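Local structure of succinylglutamate desuccinylase/aspartoacylase (Shewanella frigidimarina, 3LWU) at residues A[212-217]-A[259-264]; A[311-316]-A[335-340]; A[325-330]-A[377-382]; A[360-365]-A[383-388]. The protein binds a zinc ion and is probably a hydrolase of the succinylglutamate desuccinylase/aspartoacylase family, tentatively assigned to the cleavage of ester bonds. All coordinates share one frame; numbering follows the deposited sequence.

Interaction 1: A[212-217]-A[259-264]; sequences RFFSIP and FTLELA
In the core of the zinc-binding domain of this M14-like family, F214 and I216 of the loop that follows strand 196-204 pack against F259 and L261 of strand 257-263. The two phenylalanines form a T-shaped (edge-to-face) pair: F214 turns its edge toward one face of F259, with ring centroids 5.2 Å apart and planes at 62°. F214 CE2 stands 4.0 Å above the F259 ring plane, over its centre, while F214 CZ meets F259 CD2 at 4.0 Å. Along the same strand, L261 receives both loop residues. I216 crosses it at about a right angle and touches L261 CG with its terminal CD1 at 3.8 Å; the extended outer torsion of I216 (chi2 178°) carries that methyl forward. F214 CD1 approaches L261 CD2 more loosely, at 4.2 Å. All four residues are buried, and the contact is wholly apolar. Y284 of helix 271-287 meets both aromatic rings, and L201 of strand 196-204 touches I216 and L261. The L261 side chain lies about 6 Å from that of the zinc ligand H192, so this is hydrophobic packing of a loop on a core strand close to the metal site of an M14-type alpha/beta fold.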
loop_
_atom_site.group_PDB
_atom_site.type_symbol
_atom_site.label_atom_id
_atom_site.label_comp_id
_atom_site.label_asym_id
_atom_site.label_seq_id
_atom_site.Cartn_x
_atom_site.Cartn_y
_atom_site.Cartn_z
ATOM N N ARG A 212 -9.876 -6.063 38.281
ATOM C CA ARG A 212 -11.271 -6.395 38.584
ATOM C C ARG A 212 -12.289 -5.226 38.441
ATOM O O ARG A 212 -13.526 -5.440 38.538
ATOM C CB ARG A 212 -11.382 -7.075 39.978
ATOM C CG ARG A 212 -11.014 -6.226 41.156
ATOM C CD ARG A 212 -11.323 -6.913 42.488
ATOM N NE ARG A 212 -11.280 -5.939 43.586
ATOM C CZ ARG A 212 -10.153 -5.437 44.100
ATOM N NH1 ARG A 212 -8.969 -5.841 43.641
ATOM N NH2 ARG A 212 -10.195 -4.529 45.080
ATOM N N PHE A 213 -11.793 -4.007 38.211
ATOM C CA PHE A 213 -12.672 -2.838 38.114
ATOM C C PHE A 213 -13.117 -2.559 36.696
ATOM O O PHE A 213 -14.216 -2.041 36.483
ATOM C CB PHE A 213 -12.002 -1.620 38.730
ATOM C CG PHE A 213 -11.827 -1.736 40.220
ATOM C CD1 PHE A 213 -12.868 -1.416 41.072
ATOM C CD2 PHE A 213 -10.652 -2.235 40.756
ATOM C CE1 PHE A 213 -12.745 -1.552 42.434
ATOM C CE2 PHE A 213 -10.510 -2.367 42.124
ATOM C CZ PHE A 213 -11.567 -2.026 42.963
ATOM N N PHE A 214 -12.273 -2.914 35.732
ATOM C CA PHE A 214 -12.623 -2.761 34.350
ATOM C C PHE A 214 -13.612 -3.839 33.971
ATOM O O PHE A 214 -13.777 -4.815 34.715
ATOM C CB PHE A 214 -11.378 -2.805 33.469
ATOM C CG PHE A 214 -10.398 -1.712 33.765
ATOM C CD1 PHE A 214 -10.616 -0.441 33.312
ATOM C CD2 PHE A 214 -9.261 -1.960 34.523
ATOM C CE1 PHE A 214 -9.705 0.589 33.580
ATOM C CE2 PHE A 214 -8.355 -0.934 34.796
ATOM C CZ PHE A 214 -8.574 0.323 34.311
ATOM N N SER A 215 -14.310 -3.643 32.848
ATOM C CA SER A 215 -15.339 -4.601 32.402
ATOM C C SER A 215 -14.712 -5.491 31.334
ATOM O O SER A 215 -15.137 -5.511 30.190
ATOM C CB SER A 215 -16.550 -3.855 31.857
ATOM O OG SER A 215 -17.144 -3.037 32.853
ATOM N N ILE A 216 -13.642 -6.185 31.714
ATOM C CA ILE A 216 -12.802 -6.876 30.751
ATOM C C ILE A 216 -12.595 -8.324 31.188
ATOM O O ILE A 216 -12.007 -8.583 32.242
ATOM C CB ILE A 216 -11.469 -6.132 30.532
ATOM C CG1 ILE A 216 -11.745 -4.780 29.855
ATOM C CG2 ILE A 216 -10.542 -6.952 29.599
ATOM C CD1 ILE A 216 -10.547 -3.918 29.612
ATOM N N PRO A 217 -13.095 -9.284 30.390
ATOM C CA PRO A 217 -13.023 -10.670 30.855
ATOM C C PRO A 217 -11.608 -11.246 30.957
ATOM O O PRO A 217 -11.358 -12.053 31.843
ATOM C CB PRO A 217 -13.844 -11.435 29.818
ATOM C CG PRO A 217 -14.691 -10.400 29.161
ATOM C CD PRO A 217 -13.857 -9.179 29.134
ATOM N N PHE A 259 -2.320 1.086 32.055
ATOM C CA PHE A 259 -3.015 -0.071 31.467
ATOM C C PHE A 259 -3.237 0.152 29.982
ATOM O O PHE A 259 -3.504 1.279 29.565
ATOM C CB PHE A 259 -4.410 -0.256 32.086
ATOM C CG PHE A 259 -4.427 -0.187 33.564
ATOM C CD1 PHE A 259 -4.230 -1.332 34.334
ATOM C CD2 PHE A 259 -4.647 1.005 34.204
ATOM C CE1 PHE A 259 -4.220 -1.266 35.683
ATOM C CE2 PHE A 259 -4.631 1.068 35.555
ATOM C CZ PHE A 259 -4.430 -0.062 36.302
ATOM N N THR A 260 -3.140 -0.921 29.188
ATOM C CA THR A 260 -3.555 -0.902 27.767
ATOM C C THR A 260 -4.838 -1.733 27.690
ATOM O O THR A 260 -4.849 -2.937 28.026
ATOM C CB THR A 260 -2.474 -1.477 26.847
ATOM O OG1 THR A 260 -1.267 -0.700 26.970
ATOM C CG2 THR A 260 -2.879 -1.570 25.352
ATOM N N LEU A 261 -5.925 -1.079 27.291
ATOM C CA LEU A 261 -7.200 -1.751 27.099
ATOM C C LEU A 261 -7.355 -2.149 25.627
ATOM O O LEU A 261 -7.052 -1.372 24.744
ATOM C CB LEU A 261 -8.349 -0.836 27.494
ATOM C CG LEU A 261 -8.601 -0.666 28.994
ATOM C CD1 LEU A 261 -7.379 -0.124 29.683
ATOM C CD2 LEU A 261 -9.837 0.230 29.200
ATOM N N GLU A 262 -7.795 -3.371 25.382
ATOM C CA GLU A 262 -8.033 -3.855 24.020
ATOM C C GLU A 262 -9.541 -4.067 23.854
ATOM O O GLU A 262 -10.091 -5.075 24.273
ATOM C CB GLU A 262 -7.239 -5.143 23.780
ATOM C CG GLU A 262 -5.754 -5.023 24.102
ATOM C CD GLU A 262 -4.969 -4.269 23.042
ATOM O OE1 GLU A 262 -5.407 -4.219 21.854
ATOM O OE2 GLU A 262 -3.880 -3.782 23.404
ATOM N N LEU A 263 -10.195 -3.098 23.236
ATOM C CA LEU A 263 -11.647 -2.998 23.218
ATOM C C LEU A 263 -12.271 -3.683 21.982
ATOM O O LEU A 263 -12.845 -3.043 21.099
ATOM C CB LEU A 263 -12.018 -1.525 23.303
ATOM C CG LEU A 263 -11.431 -0.802 24.550
ATOM C CD1 LEU A 263 -11.416 0.705 24.319
ATOM C CD2 LEU A 263 -12.121 -1.167 25.823
ATOM N N ALA A 264 -12.169 -5.012 21.960
ATOM C CA ALA A 264 -12.753 -5.850 20.896
ATOM C C ALA A 264 -12.104 -5.553 19.558
ATOM O O ALA A 264 -10.910 -5.424 19.523
ATOM C CB ALA A 264 -14.294 -5.778 20.854
#

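Interaction 2: A[311-316]-A[335-340]; sequences KKFHAP and KPLVNI. With SO4 (sulfate ion), chain D.
F313 and L337 meet where strand 310-314 packs across from strand 336-341, which belongs to a separate antiparallel sheet and carries a classic beta bulge at L337 and V338. The two side chains slide past each other in opposite directions, and one methyl, L337 CD2, does the touching: it lies 3.7 Å from F313 CD2 and 4.1 Å from F313 CE2, approaching the ring obliquely. CG of F313 is turned opposite its own amide nitrogen (chi1 -173°), which sends the ring across toward the bulge. A looser contact farther along joins P316 CG to I340 CD1 at 4.4 Å. In the next shell, I355 of strand 352-356 faces both bulge residues and also touches F313, while Y379 backs L337 and V338. F166 of a second subunit meets the F313 ring edge-to-face, so this packing reaches the subunit interface. Next along the strand, H314 ND1 hydrogen-bonds the carbonyl oxygen of F166 of that subunit, while H314 NE2 donates to O2 of a sulfate, probably from the crystallisation liquor, at 2.8 Å with an N-H...O angle of 157°. With both nitrogens engaged, the imidazole is probably doubly protonated, and the anion would favour that charge. A leucine in place of H314 would probably deprive the sulfate oxygen and the F166 carbonyl of the second subunit of these N-H donors. K312 NZ pairs with E377; its methylenes touch the anion, with K312 CD 3.4 Å from sulfate O1 and K312 CE 3.4 Å from sulfate O2.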
loop_
_atom_site.group_PDB
_atom_site.type_symbol
_atom_site.label_atom_id
_atom_site.label_comp_id
_atom_site.label_asym_id
_atom_site.label_seq_id
_atom_site.Cartn_x
_atom_site.Cartn_y
_atom_site.Cartn_z
ATOM N N LYS A 311 0.128 -16.863 23.503
ATOM C CA LYS A 311 0.916 -17.451 22.402
ATOM C C LYS A 311 0.354 -17.117 21.059
ATOM O O LYS A 311 -0.864 -17.101 20.861
ATOM C CB LYS A 311 0.957 -18.995 22.517
ATOM C CG LYS A 311 1.751 -19.552 23.729
ATOM C CD LYS A 311 3.274 -19.411 23.514
ATOM C CE LYS A 311 4.058 -20.524 24.209
ATOM N NZ LYS A 311 4.195 -20.225 25.667
ATOM N N LYS A 312 1.251 -16.895 20.104
ATOM C CA LYS A 312 0.866 -16.652 18.733
ATOM C C LYS A 312 0.896 -17.948 17.940
ATOM O O LYS A 312 1.920 -18.600 17.840
ATOM C CB LYS A 312 1.837 -15.705 18.077
ATOM C CG LYS A 312 1.992 -14.360 18.719
ATOM C CD LYS A 312 2.896 -13.412 17.853
ATOM C CE LYS A 312 2.351 -13.216 16.435
ATOM N NZ LYS A 312 1.100 -12.431 16.431
ATOM N N PHE A 313 -0.223 -18.309 17.345
ATOM C CA PHE A 313 -0.260 -19.471 16.453
ATOM C C PHE A 313 -0.140 -19.008 14.998
ATOM O O PHE A 313 -1.020 -18.279 14.509
ATOM C CB PHE A 313 -1.542 -20.301 16.659
ATOM C CG PHE A 313 -1.551 -21.603 15.882
ATOM C CD1 PHE A 313 -0.818 -22.685 16.307
ATOM C CD2 PHE A 313 -2.277 -21.732 14.718
ATOM C CE1 PHE A 313 -0.822 -23.895 15.582
ATOM C CE2 PHE A 313 -2.283 -22.943 13.988
ATOM C CZ PHE A 313 -1.551 -24.004 14.411
ATOM N N HIS A 314 0.929 -19.444 14.326
ATOM C CA HIS A 314 1.202 -19.098 12.916
ATOM C C HIS A 314 0.679 -20.183 11.999
ATOM O O HIS A 314 0.694 -21.355 12.351
ATOM C CB HIS A 314 2.703 -18.919 12.681
ATOM C CG HIS A 314 3.310 -17.838 13.524
ATOM N ND1 HIS A 314 3.907 -18.094 14.735
ATOM C CD2 HIS A 314 3.376 -16.496 13.348
ATOM C CE1 HIS A 314 4.348 -16.964 15.259
ATOM N NE2 HIS A 314 4.043 -15.978 14.441
ATOM N N ALA A 315 0.175 -19.782 10.832
ATOM C CA ALA A 315 -0.299 -20.726 9.850
ATOM C C ALA A 315 0.778 -21.765 9.554
ATOM O O ALA A 315 1.872 -21.415 9.156
ATOM C CB ALA A 315 -0.783 -19.987 8.527
ATOM N N PRO A 316 0.462 -23.056 9.717
ATOM C CA PRO A 316 1.478 -24.077 9.415
ATOM C C PRO A 316 1.626 -24.277 7.902
ATOM O O PRO A 316 2.613 -24.810 7.455
ATOM C CB PRO A 316 0.922 -25.348 10.098
ATOM C CG PRO A 316 -0.588 -25.131 9.991
ATOM C CD PRO A 316 -0.800 -23.646 10.185
ATOM N N LYS A 335 -10.257 -29.533 19.938
ATOM C CA LYS A 335 -11.343 -28.886 19.174
ATOM C C LYS A 335 -10.777 -27.939 18.104
ATOM O O LYS A 335 -9.763 -27.284 18.335
ATOM C CB LYS A 335 -12.299 -28.130 20.106
ATOM C CG LYS A 335 -13.126 -29.045 21.059
ATOM C CD LYS A 335 -14.261 -29.760 20.291
ATOM C CE LYS A 335 -14.783 -31.073 20.970
ATOM N NZ LYS A 335 -16.100 -30.862 21.668
ATOM N N PRO A 336 -11.449 -27.842 16.931
ATOM C CA PRO A 336 -10.823 -27.118 15.828
ATOM C C PRO A 336 -10.650 -25.612 16.080
ATOM O O PRO A 336 -11.541 -24.934 16.589
ATOM C CB PRO A 336 -11.768 -27.393 14.635
ATOM C CG PRO A 336 -13.110 -27.552 15.233
ATOM C CD PRO A 336 -12.810 -28.300 16.579
ATOM N N LEU A 337 -9.464 -25.126 15.785
ATOM C CA LEU A 337 -9.165 -23.721 15.818
ATOM C C LEU A 337 -9.519 -23.088 14.462
ATOM O O LEU A 337 -10.269 -22.131 14.407
ATOM C CB LEU A 337 -7.680 -23.521 16.102
ATOM C CG LEU A 337 -7.221 -22.086 16.296
ATOM C CD1 LEU A 337 -7.584 -21.600 17.740
ATOM C CD2 LEU A 337 -5.699 -22.013 16.029
ATOM N N VAL A 338 -8.945 -23.629 13.387
ATOM C CA VAL A 338 -9.296 -23.222 12.007
ATOM C C VAL A 338 -9.473 -24.445 11.108
ATOM O O VAL A 338 -9.000 -25.548 11.433
ATOM C CB VAL A 338 -8.218 -22.337 11.357
ATOM C CG1 VAL A 338 -7.983 -21.102 12.179
ATOM C CG2 VAL A 338 -6.944 -23.100 11.112
ATOM N N ASN A 339 -10.181 -24.255 10.005
ATOM C CA ASN A 339 -10.089 -25.149 8.866
ATOM C C ASN A 339 -9.339 -24.426 7.756
ATOM O O ASN A 339 -9.571 -23.259 7.505
ATOM C CB ASN A 339 -11.479 -25.587 8.415
ATOM C CG ASN A 339 -12.264 -26.279 9.542
ATOM O OD1 ASN A 339 -11.726 -27.125 10.219
ATOM N ND2 ASN A 339 -13.521 -25.919 9.725
ATOM N N ILE A 340 -8.424 -25.116 7.101
ATOM C CA ILE A 340 -7.739 -24.569 5.942
ATOM C C ILE A 340 -8.284 -25.209 4.681
ATOM O O ILE A 340 -8.292 -26.429 4.553
ATOM C CB ILE A 340 -6.232 -24.853 6.021
ATOM C CG1 ILE A 340 -5.670 -24.392 7.375
ATOM C CG2 ILE A 340 -5.502 -24.177 4.867
ATOM C CD1 ILE A 340 -4.142 -24.589 7.505
HETATM S S SO4 D . 6.469 -13.173 15.591
HETATM O O1 SO4 D . 6.003 -12.481 16.802
HETATM O O2 SO4 D . 5.309 -13.548 14.765
HETATM O O3 SO4 D . 7.380 -12.294 14.838
HETATM O O4 SO4 D . 7.194 -14.375 16.011
#

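Interaction 3: A[325-330]-A[377-382]; sequences ASVGEP and ELYKVM
The hydroxyl of Y379 donates a short hydrogen bond of 2.5 Å, from OH to the main-chain oxygen of A325. The donor lies in the carbonyl plane, on a lone pair, with a C=O...OH angle of 128°; seen from the tyrosine, the oxygen sits at the ring's edge, near its plane. The methyl group of A325 closes on the same end of the ring, with A325 CB 3.7 Å from Y379 OH and 4.1 Å from Y379 CZ. Farther down the ring, V327 CG1 makes a loose, oblique contact with Y379 CE2 at 4.5 Å. Y379 belongs to a classic beta bulge: L378 and Y379 on strand 377-382 both face F313 of the neighbouring strand. The CB of Y379 points toward the loop, and with CG opposite the carbonyl carbon (chi1 -83°) the ring extends that way. That loop makes a type II beta turn from S326 to E329, closed by a weak bond of 3.5 Å between E329 N and S326 O. G328 takes backbone angles at which a side chain would be jammed against the preceding carbonyl oxygen. A phenylalanine in place of Y379 would keep the ring but is likely to leave the buried A325 carbonyl without this donor and the alanine less firmly placed. A325 is also paired through its backbone with L337, and its methyl touches P363. H366 meets the tyrosine ring, with planes at about 55°.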
loop_
_atom_site.group_PDB
_atom_site.type_symbol
_atom_site.label_atom_id
_atom_site.label_comp_id
_atom_site.label_asym_id
_atom_site.label_seq_id
_atom_site.Cartn_x
_atom_site.Cartn_y
_atom_site.Cartn_z
ATOM N N ALA A 325 -12.893 -21.243 15.925
ATOM C CA ALA A 325 -12.943 -20.997 17.372
ATOM C C ALA A 325 -13.357 -19.569 17.600
ATOM O O ALA A 325 -12.708 -18.640 17.100
ATOM C CB ALA A 325 -11.596 -21.249 18.022
ATOM N N SER A 326 -14.392 -19.388 18.403
ATOM C CA SER A 326 -14.848 -18.049 18.810
ATOM C C SER A 326 -13.886 -17.356 19.765
ATOM O O SER A 326 -13.430 -17.937 20.748
ATOM C CB SER A 326 -16.197 -18.164 19.538
ATOM O OG SER A 326 -17.196 -18.659 18.672
ATOM N N VAL A 327 -13.629 -16.082 19.524
ATOM C CA VAL A 327 -12.788 -15.316 20.439
ATOM C C VAL A 327 -13.487 -15.146 21.785
ATOM O O VAL A 327 -14.700 -14.996 21.832
ATOM C CB VAL A 327 -12.404 -13.958 19.823
ATOM C CG1 VAL A 327 -11.498 -14.207 18.631
ATOM C CG2 VAL A 327 -13.692 -13.060 19.440
ATOM N N GLY A 328 -12.731 -15.215 22.876
ATOM C CA GLY A 328 -13.294 -15.043 24.185
ATOM C C GLY A 328 -13.950 -16.266 24.822
ATOM O O GLY A 328 -14.463 -16.145 25.931
ATOM N N GLU A 329 -13.933 -17.430 24.161
ATOM C CA GLU A 329 -14.554 -18.681 24.669
ATOM C C GLU A 329 -13.477 -19.749 24.851
ATOM O O GLU A 329 -12.611 -19.877 23.987
ATOM C CB GLU A 329 -15.551 -19.254 23.641
ATOM C CG GLU A 329 -17.037 -18.970 23.887
ATOM C CD GLU A 329 -17.931 -19.539 22.780
ATOM O OE1 GLU A 329 -17.732 -20.718 22.375
ATOM O OE2 GLU A 329 -18.828 -18.794 22.310
ATOM N N PRO A 330 -13.528 -20.538 25.942
ATOM C CA PRO A 330 -12.582 -21.650 26.079
ATOM C C PRO A 330 -12.592 -22.645 24.919
ATOM O O PRO A 330 -13.658 -22.961 24.365
ATOM C CB PRO A 330 -13.044 -22.361 27.361
ATOM C CG PRO A 330 -13.680 -21.301 28.182
ATOM C CD PRO A 330 -14.181 -20.219 27.228
ATOM N N GLU A 377 0.224 -14.921 11.146
ATOM C CA GLU A 377 -0.389 -15.086 12.471
ATOM C C GLU A 377 -1.872 -15.402 12.316
ATOM O O GLU A 377 -2.545 -14.668 11.628
ATOM C CB GLU A 377 -0.270 -13.793 13.261
ATOM C CG GLU A 377 -0.893 -13.833 14.677
ATOM C CD GLU A 377 -1.620 -12.518 15.026
ATOM O OE1 GLU A 377 -2.702 -12.176 14.395
ATOM O OE2 GLU A 377 -1.108 -11.832 15.909
ATOM N N LEU A 378 -2.358 -16.512 12.872
ATOM C CA LEU A 378 -3.770 -16.886 12.722
ATOM C C LEU A 378 -4.529 -16.432 13.942
ATOM O O LEU A 378 -5.531 -15.758 13.809
ATOM C CB LEU A 378 -3.982 -18.393 12.495
ATOM C CG LEU A 378 -3.641 -18.987 11.133
ATOM C CD1 LEU A 378 -3.889 -20.489 11.110
ATOM C CD2 LEU A 378 -4.373 -18.274 10.029
ATOM N N TYR A 379 -4.054 -16.848 15.117
ATOM C CA TYR A 379 -4.627 -16.486 16.398
ATOM C C TYR A 379 -3.559 -16.137 17.430
ATOM O O TYR A 379 -2.403 -16.598 17.371
ATOM C CB TYR A 379 -5.407 -17.652 17.032
ATOM C CG TYR A 379 -6.840 -17.893 16.600
ATOM C CD1 TYR A 379 -7.129 -18.656 15.457
ATOM C CD2 TYR A 379 -7.920 -17.475 17.397
ATOM C CE1 TYR A 379 -8.439 -18.918 15.080
ATOM C CE2 TYR A 379 -9.249 -17.725 17.010
ATOM C CZ TYR A 379 -9.500 -18.458 15.849
ATOM O OH TYR A 379 -10.791 -18.771 15.454
ATOM N N LYS A 380 -3.994 -15.400 18.442
ATOM C CA LYS A 380 -3.303 -15.380 19.731
ATOM C C LYS A 380 -4.226 -16.001 20.760
ATOM O O LYS A 380 -5.425 -15.665 20.802
ATOM C CB LYS A 380 -2.936 -13.976 20.149
ATOM C CG LYS A 380 -1.881 -13.278 19.300
ATOM C CD LYS A 380 -1.156 -12.391 20.250
ATOM C CE LYS A 380 -0.545 -11.156 19.709
ATOM N NZ LYS A 380 -0.008 -10.534 20.981
ATOM N N VAL A 381 -3.683 -16.913 21.561
ATOM C CA VAL A 381 -4.459 -17.660 22.504
ATOM C C VAL A 381 -3.780 -17.626 23.896
ATOM O O VAL A 381 -2.555 -17.616 24.005
ATOM C CB VAL A 381 -4.645 -19.124 22.039
ATOM C CG1 VAL A 381 -5.231 -19.191 20.591
ATOM C CG2 VAL A 381 -3.331 -19.908 22.169
HETATM N N MSE A 382 -4.589 -17.581 24.940
HETATM C CA MSE A 382 -4.084 -17.643 26.293
HETATM C C MSE A 382 -4.071 -19.103 26.723
HETATM O O MSE A 382 -5.014 -19.864 26.428
HETATM C CB MSE A 382 -4.978 -16.863 27.253
HETATM C CG MSE A 382 -5.039 -15.395 27.023
HETATM SE SE MSE A 382 -6.205 -14.659 28.374
HETATM C CE MSE A 382 -5.765 -12.800 28.193
#

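Interaction 4: A[360-365]-A[383-388]; sequences DCVPIL and TNVFPL
At the end of an antiparallel strand pair, where strand 377-382 runs on into the segment leading to strand 386-387, V362 meets V385 and T383 lies beside C361. The valines cross at about a right angle and touch methyl to methyl, V362 CG2 to V385 CG2 at 4.0 Å. Each puts its CG2 opposite the carbonyl carbon, with CG1 opposite the backbone N, so matching branches make the contact. T383 brings its methyl rather than its hydroxyl across: CG2 of T383 lies 4.2 Å from C361 CB and an equal 4.2 Å from the carbonyl oxygen of D360. Its OG1 instead bonds the carbonyl oxygen of D309. In strand terms, V362 pairs through its backbone with M382 in the ladder between 362-366 and 377-382, a ladder that also holds a classic beta bulge, with I364 and L365 both facing K380. Next to that pair, C361 and T383 still lie side by side, and a water links the backbones one residue farther on. That water donates to D360 O at 2.6 Å and accepts from N384 N at 2.8 Å, bridging main chain to main chain. N384 has left-handed backbone angles, a turn that brings V385 round to face V362. Y218 of strand 218-222 also packs on V362, while the carboxylate oxygen OD1 of D360 accepts a bond from A333 N.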
loop_
_atom_site.group_PDB
_atom_site.type_symbol
_atom_site.label_atom_id
_atom_site.label_comp_id
_atom_site.label_asym_id
_atom_site.label_seq_id
_atom_site.Cartn_x
_atom_site.Cartn_y
_atom_site.Cartn_z
ATOM N N ASP A 360 -5.474 -26.982 26.176
ATOM C CA ASP A 360 -6.631 -26.105 26.320
ATOM C C ASP A 360 -6.188 -24.655 26.236
ATOM O O ASP A 360 -5.118 -24.288 26.702
ATOM C CB ASP A 360 -7.352 -26.300 27.661
ATOM C CG ASP A 360 -7.899 -27.689 27.835
ATOM O OD1 ASP A 360 -8.019 -28.442 26.836
ATOM O OD2 ASP A 360 -8.173 -28.043 28.998
ATOM N N CYS A 361 -7.018 -23.817 25.644
ATOM C CA CYS A 361 -6.686 -22.406 25.568
ATOM C C CYS A 361 -7.933 -21.576 25.563
ATOM O O CYS A 361 -9.024 -22.116 25.471
ATOM C CB CYS A 361 -5.845 -22.138 24.325
ATOM S SG CYS A 361 -6.704 -22.219 22.738
ATOM N N VAL A 362 -7.762 -20.258 25.689
ATOM C CA VAL A 362 -8.811 -19.287 25.366
ATOM C C VAL A 362 -8.306 -18.451 24.202
ATOM O O VAL A 362 -7.422 -17.603 24.377
ATOM C CB VAL A 362 -9.163 -18.408 26.601
ATOM C CG1 VAL A 362 -10.179 -17.346 26.260
ATOM C CG2 VAL A 362 -9.660 -19.288 27.774
ATOM N N PRO A 363 -8.845 -18.681 22.987
ATOM C CA PRO A 363 -8.454 -17.840 21.898
ATOM C C PRO A 363 -8.914 -16.397 22.118
ATOM O O PRO A 363 -10.089 -16.166 22.489
ATOM C CB PRO A 363 -9.173 -18.467 20.683
ATOM C CG PRO A 363 -9.475 -19.834 21.077
ATOM C CD PRO A 363 -9.765 -19.731 22.536
ATOM N N ILE A 364 -8.003 -15.434 21.906
ATOM C CA ILE A 364 -8.318 -14.027 22.199
ATOM C C ILE A 364 -8.643 -13.230 20.951
ATOM O O ILE A 364 -9.571 -12.431 20.960
ATOM C CB ILE A 364 -7.188 -13.353 23.009
ATOM C CG1 ILE A 364 -7.157 -13.946 24.408
ATOM C CG2 ILE A 364 -7.362 -11.829 23.083
ATOM C CD1 ILE A 364 -8.525 -13.800 25.156
ATOM N N LEU A 365 -7.859 -13.432 19.893
ATOM C CA LEU A 365 -8.015 -12.693 18.658
ATOM C C LEU A 365 -7.537 -13.537 17.498
ATOM O O LEU A 365 -6.728 -14.474 17.660
ATOM C CB LEU A 365 -7.251 -11.343 18.708
ATOM C CG LEU A 365 -5.757 -11.379 18.988
ATOM C CD1 LEU A 365 -4.918 -11.474 17.680
ATOM C CD2 LEU A 365 -5.288 -10.154 19.818
ATOM N N THR A 383 -3.018 -19.479 27.425
ATOM C CA THR A 383 -2.912 -20.813 28.000
ATOM C C THR A 383 -2.687 -20.646 29.517
ATOM O O THR A 383 -2.361 -19.560 29.984
ATOM C CB THR A 383 -1.739 -21.621 27.344
ATOM O OG1 THR A 383 -0.502 -20.949 27.584
ATOM C CG2 THR A 383 -1.922 -21.729 25.833
ATOM N N ASN A 384 -2.871 -21.720 30.279
ATOM C CA ASN A 384 -2.706 -21.662 31.730
ATOM C C ASN A 384 -3.523 -20.498 32.328
ATOM O O ASN A 384 -3.012 -19.688 33.104
ATOM C CB ASN A 384 -1.214 -21.574 32.078
ATOM C CG ASN A 384 -0.452 -22.830 31.650
ATOM O OD1 ASN A 384 -0.960 -23.932 31.773
ATOM N ND2 ASN A 384 0.747 -22.663 31.151
ATOM N N VAL A 385 -4.788 -20.429 31.917
ATOM C CA VAL A 385 -5.698 -19.375 32.324
ATOM C C VAL A 385 -6.238 -19.722 33.702
ATOM O O VAL A 385 -6.369 -20.877 34.048
ATOM C CB VAL A 385 -6.855 -19.231 31.300
ATOM C CG1 VAL A 385 -7.843 -18.161 31.703
ATOM C CG2 VAL A 385 -6.301 -18.908 29.925
ATOM N N PHE A 386 -6.526 -18.699 34.494
ATOM C CA PHE A 386 -7.099 -18.852 35.831
ATOM C C PHE A 386 -8.039 -17.690 36.170
ATOM O O PHE A 386 -7.896 -16.602 35.616
ATOM C CB PHE A 386 -5.973 -18.924 36.872
ATOM C CG PHE A 386 -4.921 -17.856 36.713
ATOM C CD1 PHE A 386 -5.108 -16.591 37.250
ATOM C CD2 PHE A 386 -3.738 -18.121 36.043
ATOM C CE1 PHE A 386 -4.130 -15.604 37.112
ATOM C CE2 PHE A 386 -2.748 -17.151 35.914
ATOM C CZ PHE A 386 -2.952 -15.881 36.438
ATOM N N PRO A 387 -9.008 -17.912 37.079
ATOM C CA PRO A 387 -9.836 -16.796 37.550
ATOM C C PRO A 387 -9.002 -15.762 38.306
ATOM O O PRO A 387 -8.128 -16.132 39.063
ATOM C CB PRO A 387 -10.842 -17.473 38.498
ATOM C CG PRO A 387 -10.804 -18.940 38.125
ATOM C CD PRO A 387 -9.374 -19.178 37.747
ATOM N N LEU A 388 -9.254 -14.481 38.052
ATOM C CA LEU A 388 -8.572 -13.382 38.742
ATOM C C LEU A 388 -9.062 -13.319 40.160
ATOM O O LEU A 388 -8.299 -13.017 41.087
ATOM C CB LEU A 388 -8.916 -12.012 38.119
ATOM C CG LEU A 388 -8.159 -11.470 36.911
ATOM C CD1 LEU A 388 -8.577 -10.005 36.659
ATOM C CD2 LEU A 388 -6.657 -11.587 37.107
HETATM O O HOH W 1 -3.716 -24.042 28.896
#

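Interactions 2, 3 and 4 adjoin one another through strand 377-382. The centres of interactions 2 and 3 are 9 Å apart; F313 O probably hydrogen-bonds L378 N at 2.8 Å, and L337 CG packs on Y379 CD1 at 3.5 Å. Interactions 3 and 4, also 9 Å apart between centres, are joined by probable backbone bonds of 2.8 Å from I364 N to K380 O and from G328 N to P363 O. Interaction 1 touches none of them; its centre is 15 Å from that of interaction 4, with nearest atoms about 4 Å apart. It alone approaches the zinc site of H63, E66 and H192: the L261 side chain is about 10 Å from the metal.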